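Local coordinates for protein pngf-ii (Elizabethkingia meningoseptica, PDB 4R4X) that cleaves N-linked glycans from glycoproteins, acting as a bacterial peptide:N-glycosidase related to PNGase F, at residues Q420-T425 against T494-I499; T398-D403 against S526-S531; F306-F311 against N324-R329; E194-S199 against I350-K355. All blocks are in the same frame, centred on the assembly; numbering follows the deposited sequence.

In the fold
Contacts 1 and 2 belong to the second of the two PNGase F-like family regions and are mostly buried; contacts 3 and 4 lie in the first, where loops reach the surface. The first two share a sheet: strand 416-428 of contact 1 is the neighbour of strand 527-537 of contact 2, and Ile-424 O probably accepts a hydrogen bond from Ser-531 N. Contact 1 is a regular backbone ladder, whereas in contact 2 a loop lays a phenylalanine and a threonine methyl on a strand. Contacts 3 and 4 both reach the four-stranded sheet that includes strands 186-196 and 326-331. Contact 3 relies on one isoleucine over peptide groups; contact 4 adds a backbone bond, an Asx turn and an aromatic pair.

Contact 1: residues Q420-T425 against T494-I499; sequences QLRYIT and TNPVYI
Tyr-423 O is held from several directions: Val-497 N donates to it at 2.9 Å, a water donates at 2.9 Å, and Pro-496 CA makes a longer C-H...O approach. The same water bridges Thr-425 N and Asn-495 O, where the next direct pair of the ladder would have come. Tyr-423 N returns a bond to Val-497 O, and Leu-421 and Ile-499 form the next hydrogen-bonded antiparallel pair, with Leu-421 N to Ile-499 O at 2.8 Å. These are adjoining interior strands of the large antiparallel sheet of the PNGase F-like fold. On one face, Ile-499 CD1 rests 4.0 Å from Tyr-423 CB, and Val-497 CG2 meets the edge of the tyrosine ring. On the other, extended Arg-422 (CG anti to the backbone N, chi1 178°) runs beside Tyr-498, with CG 3.7 Å from its CE1, while Pro-496 CG lies over the guanidinium. Glu-334 OE2 receives both Arg-422 NE, in a salt bridge, and the Tyr-498 hydroxyl.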
loop_
_atom_site.group_PDB
_atom_site.type_symbol
_atom_site.label_atom_id
_atom_site.label_comp_id
_atom_site.label_asym_id
_atom_site.label_seq_id
_atom_site.Cartn_x
_atom_site.Cartn_y
_atom_site.Cartn_z
ATOM N N GLN A 420 -3.439 3.428 23.186
ATOM C CA GLN A 420 -3.709 2.093 22.673
ATOM C C GLN A 420 -2.421 1.302 22.674
ATOM O O GLN A 420 -1.335 1.881 22.519
ATOM C CB GLN A 420 -4.215 2.151 21.236
ATOM C CG GLN A 420 -5.525 2.884 21.030
ATOM C CD GLN A 420 -5.781 3.099 19.557
ATOM O OE1 GLN A 420 -5.154 2.474 18.713
ATOM N NE2 GLN A 420 -6.698 3.992 19.247
ATOM N N LEU A 421 -2.541 -0.019 22.820
ATOM C CA LEU A 421 -1.425 -0.896 22.572
ATOM C C LEU A 421 -1.667 -1.588 21.246
ATOM O O LEU A 421 -2.640 -2.329 21.102
ATOM C CB LEU A 421 -1.261 -1.937 23.681
ATOM C CG LEU A 421 -0.021 -2.830 23.542
ATOM C CD1 LEU A 421 1.258 -2.031 23.708
ATOM C CD2 LEU A 421 -0.034 -3.972 24.551
ATOM N N ARG A 422 -0.799 -1.301 20.280
ATOM C CA ARG A 422 -0.772 -2.016 19.004
ATOM C C ARG A 422 -0.041 -3.303 19.275
ATOM O O ARG A 422 1.154 -3.287 19.578
ATOM C CB ARG A 422 -0.041 -1.199 17.942
ATOM C CG ARG A 422 0.092 -1.856 16.564
ATOM C CD ARG A 422 0.939 -0.958 15.679
ATOM N NE ARG A 422 1.161 -1.455 14.319
ATOM C CZ ARG A 422 2.207 -2.175 13.917
ATOM N NH1 ARG A 422 2.303 -2.513 12.644
ATOM N NH2 ARG A 422 3.149 -2.565 14.761
ATOM N N TYR A 423 -0.762 -4.411 19.183
ATOM C CA TYR A 423 -0.297 -5.686 19.706
ATOM C C TYR A 423 -0.390 -6.756 18.625
ATOM O O TYR A 423 -1.478 -7.023 18.091
ATOM C CB TYR A 423 -1.142 -6.090 20.906
ATOM C CG TYR A 423 -0.756 -7.388 21.586
ATOM C CD1 TYR A 423 0.429 -7.495 22.305
ATOM C CD2 TYR A 423 -1.603 -8.494 21.560
ATOM C CE1 TYR A 423 0.774 -8.675 22.955
ATOM C CE2 TYR A 423 -1.286 -9.663 22.239
ATOM C CZ TYR A 423 -0.093 -9.749 22.930
ATOM O OH TYR A 423 0.273 -10.912 23.566
ATOM N N ILE A 424 0.765 -7.305 18.276
ATOM C CA ILE A 424 0.874 -8.398 17.300
ATOM C C ILE A 424 1.305 -9.650 18.027
ATOM O O ILE A 424 2.362 -9.673 18.640
ATOM C CB ILE A 424 1.882 -8.079 16.185
ATOM C CG1 ILE A 424 1.526 -6.751 15.532
ATOM C CG2 ILE A 424 1.891 -9.185 15.124
ATOM C CD1 ILE A 424 2.524 -6.278 14.489
ATOM N N THR A 425 0.495 -10.695 17.955
ATOM C CA THR A 425 0.811 -11.939 18.638
ATOM C C THR A 425 0.623 -13.156 17.749
ATOM O O THR A 425 -0.406 -13.264 17.054
ATOM C CB THR A 425 -0.013 -12.129 19.937
ATOM O OG1 THR A 425 0.340 -13.384 20.532
ATOM C CG2 THR A 425 -1.548 -12.085 19.667
ATOM N N THR A 494 -0.463 -11.472 9.777
ATOM C CA THR A 494 -1.174 -11.492 11.048
ATOM C C THR A 494 -1.505 -10.048 11.435
ATOM O O THR A 494 -0.602 -9.232 11.649
ATOM C CB THR A 494 -0.337 -12.188 12.138
ATOM O OG1 THR A 494 -0.281 -13.592 11.843
ATOM C CG2 THR A 494 -0.940 -11.968 13.519
ATOM N N ASN A 495 -2.793 -9.740 11.494
ATOM C CA ASN A 495 -3.275 -8.389 11.846
ATOM C C ASN A 495 -2.865 -7.942 13.239
ATOM O O ASN A 495 -2.986 -8.728 14.158
ATOM C CB ASN A 495 -4.805 -8.385 11.829
ATOM C CG ASN A 495 -5.372 -8.056 10.460
ATOM O OD1 ASN A 495 -5.590 -8.921 9.622
ATOM N ND2 ASN A 495 -5.620 -6.805 10.235
ATOM N N PRO A 496 -2.424 -6.681 13.408
ATOM C CA PRO A 496 -2.363 -6.166 14.782
ATOM C C PRO A 496 -3.746 -6.022 15.360
ATOM O O PRO A 496 -4.704 -5.836 14.610
ATOM C CB PRO A 496 -1.757 -4.762 14.632
ATOM C CG PRO A 496 -1.123 -4.750 13.274
ATOM C CD PRO A 496 -1.844 -5.753 12.432
ATOM N N VAL A 497 -3.853 -6.130 16.677
ATOM C CA VAL A 497 -5.033 -5.668 17.349
ATOM C C VAL A 497 -4.685 -4.364 18.061
ATOM O O VAL A 497 -3.530 -4.134 18.439
ATOM C CB VAL A 497 -5.601 -6.728 18.305
ATOM C CG1 VAL A 497 -5.890 -8.028 17.544
ATOM C CG2 VAL A 497 -4.684 -6.952 19.484
ATOM N N TYR A 498 -5.687 -3.517 18.212
ATOM C CA TYR A 498 -5.511 -2.202 18.786
ATOM C C TYR A 498 -6.259 -2.163 20.101
ATOM O O TYR A 498 -7.480 -2.029 20.121
ATOM C CB TYR A 498 -6.031 -1.164 17.819
ATOM C CG TYR A 498 -5.171 -1.158 16.602
ATOM C CD1 TYR A 498 -3.963 -0.452 16.580
ATOM C CD2 TYR A 498 -5.515 -1.916 15.499
ATOM C CE1 TYR A 498 -3.141 -0.488 15.462
ATOM C CE2 TYR A 498 -4.687 -1.968 14.385
ATOM C CZ TYR A 498 -3.521 -1.239 14.371
ATOM O OH TYR A 498 -2.728 -1.292 13.259
ATOM N N ILE A 499 -5.522 -2.316 21.192
ATOM C CA ILE A 499 -6.139 -2.522 22.505
ATOM C C ILE A 499 -6.273 -1.169 23.190
ATOM O O ILE A 499 -5.273 -0.495 23.471
ATOM C CB ILE A 499 -5.287 -3.461 23.369
ATOM C CG1 ILE A 499 -5.238 -4.839 22.704
ATOM C CG2 ILE A 499 -5.805 -3.529 24.805
ATOM C CD1 ILE A 499 -4.264 -5.794 23.332
HETATM O O HOH W 1 -2.171 -9.690 17.139
#

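Contact 2: residues T398-D403 against S526-S531; sequences TMFNSD and SFWNVS
The loop 398-403 meets the start of strand 527-537 most closely where the CA atoms of Thr-398 and Phe-527 are 4.6 Å apart, and from there the two backbones diverge. Strand 527-537 belongs to the large antiparallel sheet of the PNGase F-like fold, and this loop, which connects strands 378-384 and 406-412, packs its apolar groups against it. Between the two segments the contact is one of carbon packing. At the near end the methyl CG2 of Thr-398 lies 3.7 Å from Ser-526 O and 3.9 Å from Phe-527 CB. Threonine suits this place because its other branch, OG1, is engaged by the hydroxyl of Tyr-284. Phe-400 does most of the filling further on: its ring atom CD2 approaches Trp-528 CB at 3.7 Å, and CZ reaches Val-530 CG2 at 3.9 Å. With CG anti to the carbonyl carbon (chi1 -69°), the ring projects toward the strand and spans these two residues, which alternate with Asn-529. The planes of the Phe-400 ring and the five-membered ring of Trp-528 stand 84° apart, with the indole extending away from the loop so that Trp-528 NE1 can bond to Asp-435 OD2. One face of the Phe-400 ring is occupied from within the loop: CG of Met-399, present as selenomethionine, sits 3.9 Å above the plane, over the ring centre.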
loop_
_atom_site.group_PDB
_atom_site.type_symbol
_atom_site.label_atom_id
_atom_site.label_comp_id
_atom_site.label_asym_id
_atom_site.label_seq_id
_atom_site.Cartn_x
_atom_site.Cartn_y
_atom_site.Cartn_z
ATOM N N THR A 398 10.570 -17.986 24.731
ATOM C CA THR A 398 10.042 -19.014 25.613
ATOM C C THR A 398 9.780 -18.490 27.034
ATOM O O THR A 398 9.641 -19.268 27.985
ATOM C CB THR A 398 11.045 -20.168 25.670
ATOM O OG1 THR A 398 12.344 -19.657 26.073
ATOM C CG2 THR A 398 11.179 -20.798 24.314
HETATM N N MSE A 399 9.653 -17.172 27.183
HETATM C CA MSE A 399 9.571 -16.553 28.516
HETATM C C MSE A 399 8.237 -16.706 29.196
HETATM O O MSE A 399 8.100 -16.375 30.364
HETATM C CB MSE A 399 9.935 -15.064 28.448
HETATM C CG MSE A 399 8.947 -14.154 27.738
HETATM SE SE MSE A 399 9.298 -14.131 25.791
HETATM C CE MSE A 399 11.016 -13.165 25.776
ATOM N N PHE A 400 7.250 -17.228 28.488
ATOM C CA PHE A 400 5.884 -17.185 28.978
ATOM C C PHE A 400 5.517 -18.367 29.861
ATOM O O PHE A 400 4.404 -18.444 30.367
ATOM C CB PHE A 400 4.939 -16.987 27.804
ATOM C CG PHE A 400 5.065 -15.630 27.190
ATOM C CD1 PHE A 400 4.588 -14.515 27.863
ATOM C CD2 PHE A 400 5.665 -15.457 25.964
ATOM C CE1 PHE A 400 4.711 -13.262 27.322
ATOM C CE2 PHE A 400 5.778 -14.199 25.402
ATOM C CZ PHE A 400 5.309 -13.095 26.085
ATOM N N ASN A 401 6.474 -19.253 30.123
ATOM C CA ASN A 401 6.254 -20.241 31.189
ATOM C C ASN A 401 6.360 -19.663 32.607
ATOM O O ASN A 401 6.047 -20.358 33.562
ATOM C CB ASN A 401 7.128 -21.483 31.031
ATOM C CG ASN A 401 8.600 -21.225 31.315
ATOM O OD1 ASN A 401 9.290 -22.095 31.871
ATOM N ND2 ASN A 401 9.091 -20.071 30.937
ATOM N N SER A 402 6.788 -18.408 32.750
ATOM C CA SER A 402 6.760 -17.732 34.043
ATOM C C SER A 402 5.519 -16.868 34.068
ATOM O O SER A 402 5.214 -16.214 33.071
ATOM C CB SER A 402 7.971 -16.828 34.241
ATOM O OG SER A 402 7.727 -15.866 35.263
ATOM N N ASP A 403 4.852 -16.811 35.220
ATOM C CA ASP A 403 3.711 -15.901 35.396
ATOM C C ASP A 403 4.078 -14.429 35.137
ATOM O O ASP A 403 3.202 -13.642 34.801
ATOM C CB ASP A 403 3.093 -16.044 36.795
ATOM C CG ASP A 403 1.827 -15.193 36.963
ATOM O OD1 ASP A 403 0.777 -15.544 36.390
ATOM O OD2 ASP A 403 1.888 -14.150 37.633
ATOM N N SER A 526 7.300 -24.656 22.837
ATOM C CA SER A 526 6.358 -23.610 22.490
ATOM C C SER A 526 6.958 -22.212 22.802
ATOM O O SER A 526 7.773 -22.037 23.718
ATOM C CB SER A 526 5.019 -23.823 23.205
ATOM O OG SER A 526 4.271 -24.849 22.555
ATOM N N PHE A 527 6.562 -21.227 22.008
ATOM C CA PHE A 527 7.039 -19.860 22.175
ATOM C C PHE A 527 6.111 -18.871 21.510
ATOM O O PHE A 527 5.286 -19.249 20.663
ATOM C CB PHE A 527 8.480 -19.694 21.658
ATOM C CG PHE A 527 8.659 -20.042 20.202
ATOM C CD1 PHE A 527 8.570 -19.065 19.216
ATOM C CD2 PHE A 527 8.991 -21.336 19.828
ATOM C CE1 PHE A 527 8.765 -19.381 17.876
ATOM C CE2 PHE A 527 9.189 -21.656 18.494
ATOM C CZ PHE A 527 9.068 -20.679 17.515
ATOM N N TRP A 528 6.188 -17.613 21.947
ATOM C CA TRP A 528 5.221 -16.591 21.509
ATOM C C TRP A 528 5.939 -15.344 21.000
ATOM O O TRP A 528 6.676 -14.704 21.753
ATOM C CB TRP A 528 4.255 -16.245 22.641
ATOM C CG TRP A 528 3.269 -17.340 22.853
ATOM C CD1 TRP A 528 3.481 -18.520 23.506
ATOM C CD2 TRP A 528 1.951 -17.407 22.317
ATOM N NE1 TRP A 528 2.360 -19.311 23.420
ATOM C CE2 TRP A 528 1.401 -18.640 22.708
ATOM C CE3 TRP A 528 1.162 -16.523 21.574
ATOM C CZ2 TRP A 528 0.095 -19.011 22.381
ATOM C CZ3 TRP A 528 -0.124 -16.902 21.243
ATOM C CH2 TRP A 528 -0.640 -18.126 21.625
ATOM N N ASN A 529 5.728 -15.030 19.721
ATOM C CA ASN A 529 6.237 -13.819 19.096
ATOM C C ASN A 529 5.227 -12.700 19.315
ATOM O O ASN A 529 4.149 -12.698 18.687
ATOM C CB ASN A 529 6.431 -14.018 17.597
ATOM C CG ASN A 529 7.613 -14.889 17.253
ATOM O OD1 ASN A 529 8.687 -14.783 17.831
ATOM N ND2 ASN A 529 7.434 -15.708 16.239
ATOM N N VAL A 530 5.552 -11.770 20.213
ATOM C CA VAL A 530 4.643 -10.689 20.562
ATOM C C VAL A 530 5.358 -9.338 20.494
ATOM O O VAL A 530 6.497 -9.166 20.970
ATOM C CB VAL A 530 3.948 -10.909 21.933
ATOM C CG1 VAL A 530 3.354 -12.310 22.031
ATOM C CG2 VAL A 530 4.902 -10.707 23.087
ATOM N N SER A 531 4.709 -8.387 19.838
ATOM C CA SER A 531 5.176 -7.004 19.876
ATOM C C SER A 531 4.075 -6.043 20.300
ATOM O O SER A 531 2.873 -6.252 20.054
ATOM C CB SER A 531 5.805 -6.588 18.545
ATOM O OG SER A 531 4.817 -6.308 17.598
#

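Contact 3: residues F306-F311 against N324-R329; sequences FGIGHF and NNTPYR
The flat groups that Ile-308 covers are two successive peptide units: its CG1-CD1 arm lies over one face of the Asn-324 to Asn-325 peptide, with CG1 4.0 Å from Asn-324 C, and CD1 also sits over the next peptide, 3.6 Å from Asn-325 C. A loop is thereby laid against the lead-in to edge strand 326-331 of the antiparallel four-stranded sheet. Strand 231-240 ties both together, pairing its backbone with Thr-326 at Gln-238 and with Ile-308 at Ser-240. A branched aliphatic side chain fits here because it presents a second arm: with CG1 anti to the backbone N (chi1 -162°), CG2 is directed at Thr-326. Gly-309 brings its CA within 3.7 Å of Asn-324 O; at its phi and psi of 90° and -70° a CB would press on the carbonyl oxygen of Ile-308, so glycine suits the place. Within the loop, His-310 CD2 lies over one face of the Phe-311 ring, toward its rim, while Gly-307 O lies at that ring's edge. Thr-326 OG1, bonded to Gln-238 OE1, touches Ile-308 CG2 at 3.7 Å.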
loop_
_atom_site.group_PDB
_atom_site.type_symbol
_atom_site.label_atom_id
_atom_site.label_comp_id
_atom_site.label_asym_id
_atom_site.label_seq_id
_atom_site.Cartn_x
_atom_site.Cartn_y
_atom_site.Cartn_z
ATOM N N PHE A 306 4.040 -22.501 1.957
ATOM C CA PHE A 306 4.957 -23.597 1.692
ATOM C C PHE A 306 5.392 -23.626 0.219
ATOM O O PHE A 306 4.636 -24.068 -0.643
ATOM C CB PHE A 306 4.277 -24.908 2.000
ATOM C CG PHE A 306 4.044 -25.184 3.461
ATOM C CD1 PHE A 306 4.988 -25.882 4.213
ATOM C CD2 PHE A 306 2.843 -24.856 4.057
ATOM C CE1 PHE A 306 4.732 -26.219 5.537
ATOM C CE2 PHE A 306 2.597 -25.162 5.378
ATOM C CZ PHE A 306 3.539 -25.843 6.121
ATOM N N GLY A 307 6.574 -23.105 -0.058
ATOM C CA GLY A 307 7.293 -23.317 -1.328
ATOM C C GLY A 307 6.742 -22.726 -2.606
ATOM O O GLY A 307 6.946 -23.280 -3.720
ATOM N N ILE A 308 6.077 -21.591 -2.487
ATOM C CA ILE A 308 5.419 -20.996 -3.647
ATOM C C ILE A 308 6.388 -20.570 -4.757
ATOM O O ILE A 308 7.452 -19.993 -4.512
ATOM C CB ILE A 308 4.524 -19.813 -3.257
ATOM C CG1 ILE A 308 3.531 -19.514 -4.387
ATOM C CG2 ILE A 308 5.363 -18.572 -2.930
ATOM C CD1 ILE A 308 2.469 -18.524 -3.996
ATOM N N GLY A 309 5.997 -20.889 -5.978
ATOM C CA GLY A 309 6.786 -20.572 -7.141
ATOM C C GLY A 309 7.726 -21.708 -7.428
ATOM O O GLY A 309 7.514 -22.456 -8.383
ATOM N N HIS A 310 8.722 -21.879 -6.565
ATOM C CA HIS A 310 9.760 -22.891 -6.780
ATOM C C HIS A 310 9.217 -24.307 -6.940
ATOM O O HIS A 310 9.647 -25.053 -7.826
ATOM C CB HIS A 310 10.783 -22.871 -5.663
ATOM C CG HIS A 310 11.967 -23.752 -5.920
ATOM N ND1 HIS A 310 13.048 -23.347 -6.675
ATOM C CD2 HIS A 310 12.232 -25.021 -5.528
ATOM C CE1 HIS A 310 13.928 -24.332 -6.741
ATOM N NE2 HIS A 310 13.463 -25.350 -6.039
ATOM N N PHE A 311 8.279 -24.681 -6.084
ATOM C CA PHE A 311 7.737 -26.012 -6.127
ATOM C C PHE A 311 6.492 -26.208 -7.019
ATOM O O PHE A 311 5.958 -27.301 -7.050
ATOM C CB PHE A 311 7.435 -26.458 -4.688
ATOM C CG PHE A 311 8.670 -26.682 -3.870
ATOM C CD1 PHE A 311 9.304 -25.637 -3.243
ATOM C CD2 PHE A 311 9.219 -27.955 -3.754
ATOM C CE1 PHE A 311 10.468 -25.845 -2.505
ATOM C CE2 PHE A 311 10.379 -28.180 -3.019
ATOM C CZ PHE A 311 11.003 -27.114 -2.386
ATOM N N ASN A 324 1.640 -17.928 -8.267
ATOM C CA ASN A 324 3.065 -17.698 -8.583
ATOM C C ASN A 324 3.883 -17.020 -7.509
ATOM O O ASN A 324 5.103 -17.242 -7.404
ATOM C CB ASN A 324 3.159 -16.916 -9.902
ATOM C CG ASN A 324 2.674 -17.754 -11.082
ATOM O OD1 ASN A 324 2.885 -18.958 -11.105
ATOM N ND2 ASN A 324 2.018 -17.134 -12.041
ATOM N N ASN A 325 3.231 -16.170 -6.728
ATOM C CA ASN A 325 3.898 -15.481 -5.624
ATOM C C ASN A 325 2.844 -14.972 -4.623
ATOM O O ASN A 325 1.642 -15.041 -4.893
ATOM C CB ASN A 325 4.771 -14.336 -6.156
ATOM C CG ASN A 325 3.967 -13.304 -6.917
ATOM O OD1 ASN A 325 3.127 -12.628 -6.355
ATOM N ND2 ASN A 325 4.216 -13.196 -8.214
ATOM N N THR A 326 3.312 -14.498 -3.472
ATOM C CA THR A 326 2.446 -14.097 -2.393
ATOM C C THR A 326 2.578 -12.614 -2.180
ATOM O O THR A 326 3.688 -12.140 -1.976
ATOM C CB THR A 326 2.816 -14.719 -1.053
ATOM O OG1 THR A 326 3.307 -16.045 -1.256
ATOM C CG2 THR A 326 1.604 -14.702 -0.127
ATOM N N PRO A 327 1.453 -11.882 -2.235
ATOM C CA PRO A 327 1.458 -10.479 -1.898
ATOM C C PRO A 327 0.948 -10.243 -0.480
ATOM O O PRO A 327 0.020 -10.930 -0.032
ATOM C CB PRO A 327 0.475 -9.903 -2.887
ATOM C CG PRO A 327 -0.556 -10.996 -3.043
ATOM C CD PRO A 327 0.144 -12.296 -2.768
ATOM N N TYR A 328 1.569 -9.277 0.189
ATOM C CA TYR A 328 1.179 -8.847 1.518
ATOM C C TYR A 328 1.191 -7.324 1.558
ATOM O O TYR A 328 2.209 -6.698 1.248
ATOM C CB TYR A 328 2.157 -9.346 2.571
ATOM C CG TYR A 328 2.531 -10.818 2.556
ATOM C CD1 TYR A 328 3.540 -11.285 1.725
ATOM C CD2 TYR A 328 1.922 -11.728 3.430
ATOM C CE1 TYR A 328 3.939 -12.614 1.754
ATOM C CE2 TYR A 328 2.302 -13.066 3.449
ATOM C CZ TYR A 328 3.312 -13.497 2.608
ATOM O OH TYR A 328 3.738 -14.810 2.623
ATOM N N ARG A 329 0.087 -6.722 1.969
ATOM C CA ARG A 329 0.047 -5.279 2.081
ATOM C C ARG A 329 -0.700 -4.887 3.342
ATOM O O ARG A 329 -1.848 -5.312 3.562
ATOM C CB ARG A 329 -0.601 -4.645 0.844
ATOM C CG ARG A 329 -0.442 -3.118 0.761
ATOM C CD ARG A 329 -1.052 -2.538 -0.518
ATOM N NE ARG A 329 -0.651 -1.143 -0.777
ATOM C CZ ARG A 329 -1.266 -0.313 -1.622
ATOM N NH1 ARG A 329 -2.353 -0.697 -2.287
ATOM N NH2 ARG A 329 -0.814 0.936 -1.798
#

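Contact 4: residues E194-S199 against I350-K355; sequences ETINFS and IGNYDK
Asn-352 O is buried against the side chain of Phe-198, 3.5 Å from its CB, and has no hydrogen-bonding partner in the model. The polarity around it is spent elsewhere. Asn-352, with CG between its backbone N and carbonyl carbon (chi1 73°), closes an Asx turn: OD1 accepts from Asp-354 N at 3.0 Å, while ND2 donates to Ile-350 O. An asparagine can do both at once, which fixes the rotation of its amide. The turn presents Asp-354 O to Phe-198 N, 2.9 Å away, although the donor stands 49° out of the carbonyl plane. From within the turn, the Tyr-353 ring comes edge-to-face onto Phe-198, with CD1 over the centre of that ring and the planes 58° apart. A water donating to Phe-198 O accepts from Lys-355 NZ, so the long lysine spans the outer side of the contact. At the inner end Ile-196 CG2 packs 3.9 Å from Ile-350 CB. These two isoleucines come from the ends of strands 186-196 and 343-350, which lie in different antiparallel sheets, and both also touch Ile-360 on strand 358-367, the partner of 186-196.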
loop_
_atom_site.group_PDB
_atom_site.type_symbol
_atom_site.label_atom_id
_atom_site.label_comp_id
_atom_site.label_asym_id
_atom_site.label_seq_id
_atom_site.Cartn_x
_atom_site.Cartn_y
_atom_site.Cartn_z
ATOM N N GLU A 194 15.070 -9.273 -4.119
ATOM C CA GLU A 194 16.188 -9.537 -3.210
ATOM C C GLU A 194 16.090 -10.907 -2.587
ATOM O O GLU A 194 15.072 -11.259 -2.006
ATOM C CB GLU A 194 16.232 -8.546 -2.038
ATOM C CG GLU A 194 16.957 -7.241 -2.261
ATOM C CD GLU A 194 18.313 -7.341 -2.941
ATOM O OE1 GLU A 194 18.494 -6.561 -3.909
ATOM O OE2 GLU A 194 19.175 -8.148 -2.521
ATOM N N THR A 195 17.188 -11.641 -2.644
ATOM C CA THR A 195 17.283 -12.926 -1.962
ATOM C C THR A 195 17.329 -12.801 -0.445
ATOM O O THR A 195 18.058 -11.975 0.108
ATOM C CB THR A 195 18.539 -13.650 -2.430
ATOM O OG1 THR A 195 18.381 -13.942 -3.822
ATOM C CG2 THR A 195 18.761 -14.910 -1.635
ATOM N N ILE A 196 16.546 -13.637 0.210
ATOM C CA ILE A 196 16.630 -13.867 1.651
ATOM C C ILE A 196 16.825 -15.381 1.812
ATOM O O ILE A 196 15.985 -16.161 1.381
ATOM C CB ILE A 196 15.389 -13.369 2.414
ATOM C CG1 ILE A 196 15.210 -11.861 2.188
ATOM C CG2 ILE A 196 15.570 -13.650 3.912
ATOM C CD1 ILE A 196 14.024 -11.214 2.884
ATOM N N ASN A 197 17.964 -15.780 2.368
ATOM C CA ASN A 197 18.408 -17.190 2.375
ATOM C C ASN A 197 19.324 -17.479 3.570
ATOM O O ASN A 197 19.418 -16.673 4.493
ATOM C CB ASN A 197 19.077 -17.569 1.021
ATOM C CG ASN A 197 20.467 -16.943 0.824
ATOM O OD1 ASN A 197 21.266 -17.428 -0.001
ATOM N ND2 ASN A 197 20.762 -15.874 1.545
ATOM N N PHE A 198 19.983 -18.635 3.566
ATOM C CA PHE A 198 20.873 -18.992 4.638
ATOM C C PHE A 198 22.135 -19.504 3.988
ATOM O O PHE A 198 22.126 -20.584 3.397
ATOM C CB PHE A 198 20.258 -20.059 5.531
ATOM C CG PHE A 198 21.094 -20.385 6.719
ATOM C CD1 PHE A 198 21.023 -19.598 7.859
ATOM C CD2 PHE A 198 22.016 -21.447 6.686
ATOM C CE1 PHE A 198 21.799 -19.885 8.974
ATOM C CE2 PHE A 198 22.798 -21.732 7.797
ATOM C CZ PHE A 198 22.696 -20.937 8.943
ATOM N N SER A 199 23.200 -18.719 4.070
ATOM C CA SER A 199 24.432 -19.063 3.402
ATOM C C SER A 199 25.606 -18.367 4.032
ATOM O O SER A 199 25.559 -17.161 4.254
ATOM C CB SER A 199 24.338 -18.695 1.916
ATOM O OG SER A 199 25.600 -18.826 1.297
ATOM N N ILE A 350 13.199 -13.253 6.884
ATOM C CA ILE A 350 12.514 -14.545 6.763
ATOM C C ILE A 350 13.444 -15.609 7.361
ATOM O O ILE A 350 14.506 -15.909 6.807
ATOM C CB ILE A 350 12.149 -14.898 5.305
ATOM C CG1 ILE A 350 11.235 -13.824 4.699
ATOM C CG2 ILE A 350 11.455 -16.263 5.282
ATOM C CD1 ILE A 350 10.987 -13.968 3.210
ATOM N N GLY A 351 13.054 -16.158 8.507
ATOM C CA GLY A 351 13.850 -17.157 9.175
ATOM C C GLY A 351 13.819 -18.443 8.375
ATOM O O GLY A 351 12.777 -19.072 8.277
ATOM N N ASN A 352 14.962 -18.843 7.825
ATOM C CA ASN A 352 15.068 -20.064 7.072
ATOM C C ASN A 352 16.495 -20.609 7.126
ATOM O O ASN A 352 17.425 -19.909 7.531
ATOM C CB ASN A 352 14.658 -19.829 5.608
ATOM C CG ASN A 352 15.703 -19.046 4.818
ATOM O OD1 ASN A 352 16.559 -19.634 4.124
ATOM N ND2 ASN A 352 15.655 -17.730 4.919
ATOM N N TYR A 353 16.667 -21.845 6.665
ATOM C CA TYR A 353 17.987 -22.513 6.676
ATOM C C TYR A 353 18.321 -22.985 5.270
ATOM O O TYR A 353 19.136 -23.884 5.096
ATOM C CB TYR A 353 18.016 -23.701 7.668
ATOM C CG TYR A 353 18.156 -23.281 9.126
ATOM C CD1 TYR A 353 19.391 -22.869 9.637
ATOM C CD2 TYR A 353 17.044 -23.260 9.991
ATOM C CE1 TYR A 353 19.528 -22.469 10.963
ATOM C CE2 TYR A 353 17.171 -22.861 11.321
ATOM C CZ TYR A 353 18.414 -22.472 11.806
ATOM O OH TYR A 353 18.573 -22.067 13.129
ATOM N N ASP A 354 17.727 -22.355 4.262
ATOM C CA ASP A 354 17.869 -22.818 2.888
ATOM C C ASP A 354 18.825 -21.972 2.048
ATOM O O ASP A 354 18.705 -20.740 2.005
ATOM C CB ASP A 354 16.502 -22.834 2.185
ATOM C CG ASP A 354 16.532 -23.656 0.924
ATOM O OD1 ASP A 354 16.485 -24.894 1.069
ATOM O OD2 ASP A 354 16.660 -23.098 -0.184
ATOM N N LYS A 355 19.725 -22.630 1.317
ATOM C CA LYS A 355 20.670 -21.908 0.466
ATOM C C LYS A 355 19.990 -21.115 -0.653
ATOM O O LYS A 355 20.494 -20.070 -1.093
ATOM C CB LYS A 355 21.674 -22.889 -0.159
ATOM C CG LYS A 355 22.801 -22.209 -0.928
ATOM C CD LYS A 355 23.825 -23.198 -1.493
ATOM C CE LYS A 355 24.502 -24.061 -0.422
ATOM N NZ LYS A 355 25.149 -23.268 0.673
HETATM O O HOH W 2 23.802 -22.643 3.193
#